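Local coordinates for TraM protein (PDB 3WZ3), which is probably an inner-membrane component of a plasmid-encoded type IVB secretion system, related to DotI, and is represented here by its periplasmic fragment, at residues 77-82 with 87-92. Sequence-based numbering, arbitrary orientation.
Sequences LVRQGQ and VWFWTF
Leu77 meets Phe92 and Trp90 where two antiparallel strands pair. Leu77 holds CG anti to its N (chi1 -178°), which brings CD1 over one face of the Phe92 ring, 4.0 Å from the centroid, in a CH-pi contact; a slim branched aliphatic tip can lie there and still touch Trp90 CB. Val78 and Arg79 then both face Thr91, a classic beta bulge that shifts the register by one. Thr91 O accepts a hydrogen bond of 2.8 Å from Val78 N and a weak one from Arg79 N, while Arg79 O accepts one from Thr91 N at 2.8 Å. Arg79 runs alongside Thr91, its chain long enough for NH1 to reach a water shared with Thr91 OG1; that hydroxyl can serve both the water and Thr117 OG1, to which it also hydrogen-bonds.

On the same side of the sheet as Leu77, Gln80 stretches out to the two indoles. Its amide suits both roles: OE1 accepts the N-H of Trp88 and a hydrogen from a water that also binds Trp90 NE1, while NE2 bonds Gln7 OE1 weakly. Trp88 NE1, 3.0 Å from Gln80 OE1, lies in the amide plane on a lone pair, and OE1 is only 4° out of the indole plane. Gly81, lacking a side chain, fits between two rings: its CA sits over the six-membered ring of Trp88, 3.8 Å from the centroid, and its N over a face of the Phe89 ring. Its backbone makes both bonds of the pair with Phe89. Gln82 lays its aliphatic CB against Trp88 CE3, 3.7 Å away.

This is the turn end of a hairpin whose strand 67-82 is outermost in the four-stranded antiparallel sheet. Strand 110-120 flanks 88-101, and helix 7-22 packs on Leu77, Trp90 and Phe92, consistent with an NTF2-like fold.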
loop_
_atom_site.group_PDB
_atom_site.type_symbol
_atom_site.label_atom_id
_atom_site.label_comp_id
_atom_site.label_asym_id
_atom_site.label_seq_id
_atom_site.Cartn_x
_atom_site.Cartn_y
_atom_site.Cartn_z
ATOM N N LEU A 77 2.203 6.974 13.579
ATOM C CA LEU A 77 0.871 6.633 14.048
ATOM C C LEU A 77 0.024 7.886 14.227
ATOM O O LEU A 77 0.431 8.835 14.926
ATOM C CB LEU A 77 0.942 5.884 15.386
ATOM C CG LEU A 77 -0.432 5.455 15.898
ATOM C CD1 LEU A 77 -0.912 4.214 15.167
ATOM C CD2 LEU A 77 -0.388 5.184 17.420
ATOM N N VAL A 78 -1.131 7.918 13.576
ATOM C CA VAL A 78 -2.101 8.992 13.780
ATOM C C VAL A 78 -2.934 8.689 15.028
ATOM O O VAL A 78 -2.991 9.503 15.954
ATOM C CB VAL A 78 -3.023 9.134 12.584
ATOM C CG1 VAL A 78 -3.953 10.319 12.802
ATOM C CG2 VAL A 78 -2.201 9.343 11.321
ATOM N N ARG A 79 -3.541 7.508 15.072
ATOM C CA ARG A 79 -4.388 7.096 16.184
ATOM C C ARG A 79 -4.550 5.589 16.160
ATOM O O ARG A 79 -4.224 4.922 15.163
ATOM C CB ARG A 79 -5.763 7.753 16.086
ATOM C CG ARG A 79 -6.630 7.159 14.977
ATOM C CD ARG A 79 -8.020 7.784 14.911
ATOM N NE ARG A 79 -7.918 9.226 14.735
ATOM C CZ ARG A 79 -7.785 9.826 13.558
ATOM N NH1 ARG A 79 -7.786 9.108 12.436
ATOM N NH2 ARG A 79 -7.672 11.142 13.493
ATOM N N GLN A 80 -5.028 5.046 17.266
ATOM C CA GLN A 80 -5.338 3.634 17.358
ATOM C C GLN A 80 -6.513 3.484 18.287
ATOM O O GLN A 80 -6.867 4.424 19.008
ATOM C CB GLN A 80 -4.148 2.833 17.867
ATOM C CG GLN A 80 -3.658 3.227 19.277
ATOM C CD GLN A 80 -2.488 2.365 19.698
ATOM O OE1 GLN A 80 -2.541 1.143 19.572
ATOM N NE2 GLN A 80 -1.400 2.992 20.142
ATOM N N GLY A 81 -7.130 2.316 18.268
ATOM C CA GLY A 81 -8.331 2.114 19.060
ATOM C C GLY A 81 -9.016 0.842 18.653
ATOM O O GLY A 81 -8.410 -0.012 17.981
ATOM N N GLN A 82 -10.270 0.688 19.056
ATOM C CA GLN A 82 -11.018 -0.486 18.656
ATOM C C GLN A 82 -12.330 -0.056 18.074
ATOM O O GLN A 82 -12.898 0.964 18.476
ATOM C CB GLN A 82 -11.215 -1.469 19.822
ATOM C CG GLN A 82 -11.951 -0.887 21.011
ATOM C CD GLN A 82 -12.040 -1.860 22.178
ATOM O OE1 GLN A 82 -11.959 -3.061 21.989
ATOM N NE2 GLN A 82 -12.206 -1.332 23.385
ATOM N N VAL A 87 -12.374 -5.146 17.653
ATOM C CA VAL A 87 -11.215 -5.384 16.795
ATOM C C VAL A 87 -10.280 -4.178 16.851
ATOM O O VAL A 87 -10.697 -3.041 16.558
ATOM C CB VAL A 87 -11.627 -5.628 15.335
ATOM C CG1 VAL A 87 -10.373 -5.757 14.439
ATOM C CG2 VAL A 87 -12.498 -6.875 15.225
ATOM N N TRP A 88 -9.036 -4.421 17.247
ATOM C CA TRP A 88 -8.060 -3.345 17.380
ATOM C C TRP A 88 -7.607 -2.894 16.000
ATOM O O TRP A 88 -7.473 -3.702 15.090
ATOM C CB TRP A 88 -6.836 -3.772 18.214
ATOM C CG TRP A 88 -6.117 -2.587 18.766
ATOM C CD1 TRP A 88 -4.959 -2.025 18.299
ATOM C CD2 TRP A 88 -6.539 -1.782 19.871
ATOM N NE1 TRP A 88 -4.630 -0.930 19.065
ATOM C CE2 TRP A 88 -5.586 -0.758 20.032
ATOM C CE3 TRP A 88 -7.622 -1.839 20.749
ATOM C CZ2 TRP A 88 -5.700 0.220 21.029
ATOM C CZ3 TRP A 88 -7.742 -0.859 21.724
ATOM C CH2 TRP A 88 -6.786 0.144 21.862
ATOM N N PHE A 89 -7.384 -1.599 15.856
ATOM C CA PHE A 89 -6.868 -1.029 14.609
ATOM C C PHE A 89 -5.852 0.059 14.922
ATOM O O PHE A 89 -5.823 0.635 16.029
ATOM C CB PHE A 89 -7.994 -0.442 13.751
ATOM C CG PHE A 89 -8.538 0.858 14.289
ATOM C CD1 PHE A 89 -7.962 2.063 13.926
ATOM C CD2 PHE A 89 -9.614 0.859 15.182
ATOM C CE1 PHE A 89 -8.443 3.274 14.447
ATOM C CE2 PHE A 89 -10.109 2.065 15.690
ATOM C CZ PHE A 89 -9.519 3.260 15.326
ATOM N N TRP A 90 -5.021 0.336 13.922
ATOM C CA TRP A 90 -4.057 1.422 13.968
ATOM C C TRP A 90 -4.171 2.182 12.649
ATOM O O TRP A 90 -4.299 1.564 11.582
ATOM C CB TRP A 90 -2.622 0.918 14.038
ATOM C CG TRP A 90 -2.264 -0.038 15.123
ATOM C CD1 TRP A 90 -1.637 0.264 16.316
ATOM C CD2 TRP A 90 -2.412 -1.466 15.105
ATOM N NE1 TRP A 90 -1.407 -0.897 17.034
ATOM C CE2 TRP A 90 -1.881 -1.961 16.308
ATOM C CE3 TRP A 90 -2.957 -2.375 14.190
ATOM C CZ2 TRP A 90 -1.859 -3.311 16.609
ATOM C CZ3 TRP A 90 -2.937 -3.721 14.504
ATOM C CH2 TRP A 90 -2.391 -4.173 15.704
ATOM N N THR A 91 -4.121 3.508 12.704
ATOM C CA THR A 91 -4.067 4.334 11.495
ATOM C C THR A 91 -2.715 5.034 11.427
ATOM O O THR A 91 -2.329 5.753 12.357
ATOM C CB THR A 91 -5.199 5.363 11.500
ATOM O OG1 THR A 91 -6.467 4.691 11.498
ATOM C CG2 THR A 91 -5.100 6.302 10.283
ATOM N N PHE A 92 -2.007 4.835 10.317
ATOM C CA PHE A 92 -0.686 5.399 10.085
ATOM C C PHE A 92 -0.700 6.295 8.866
ATOM O O PHE A 92 -1.506 6.116 7.957
ATOM C CB PHE A 92 0.351 4.290 9.809
ATOM C CG PHE A 92 0.598 3.367 10.978
ATOM C CD1 PHE A 92 1.475 3.719 11.992
ATOM C CD2 PHE A 92 -0.044 2.153 11.054
ATOM C CE1 PHE A 92 1.697 2.856 13.070
ATOM C CE2 PHE A 92 0.173 1.300 12.111
ATOM C CZ PHE A 92 1.037 1.655 13.123
HETATM O O HOH W 1 -8.550 6.392 11.818
HETATM O O HOH W 2 -0.912 -0.910 19.962
#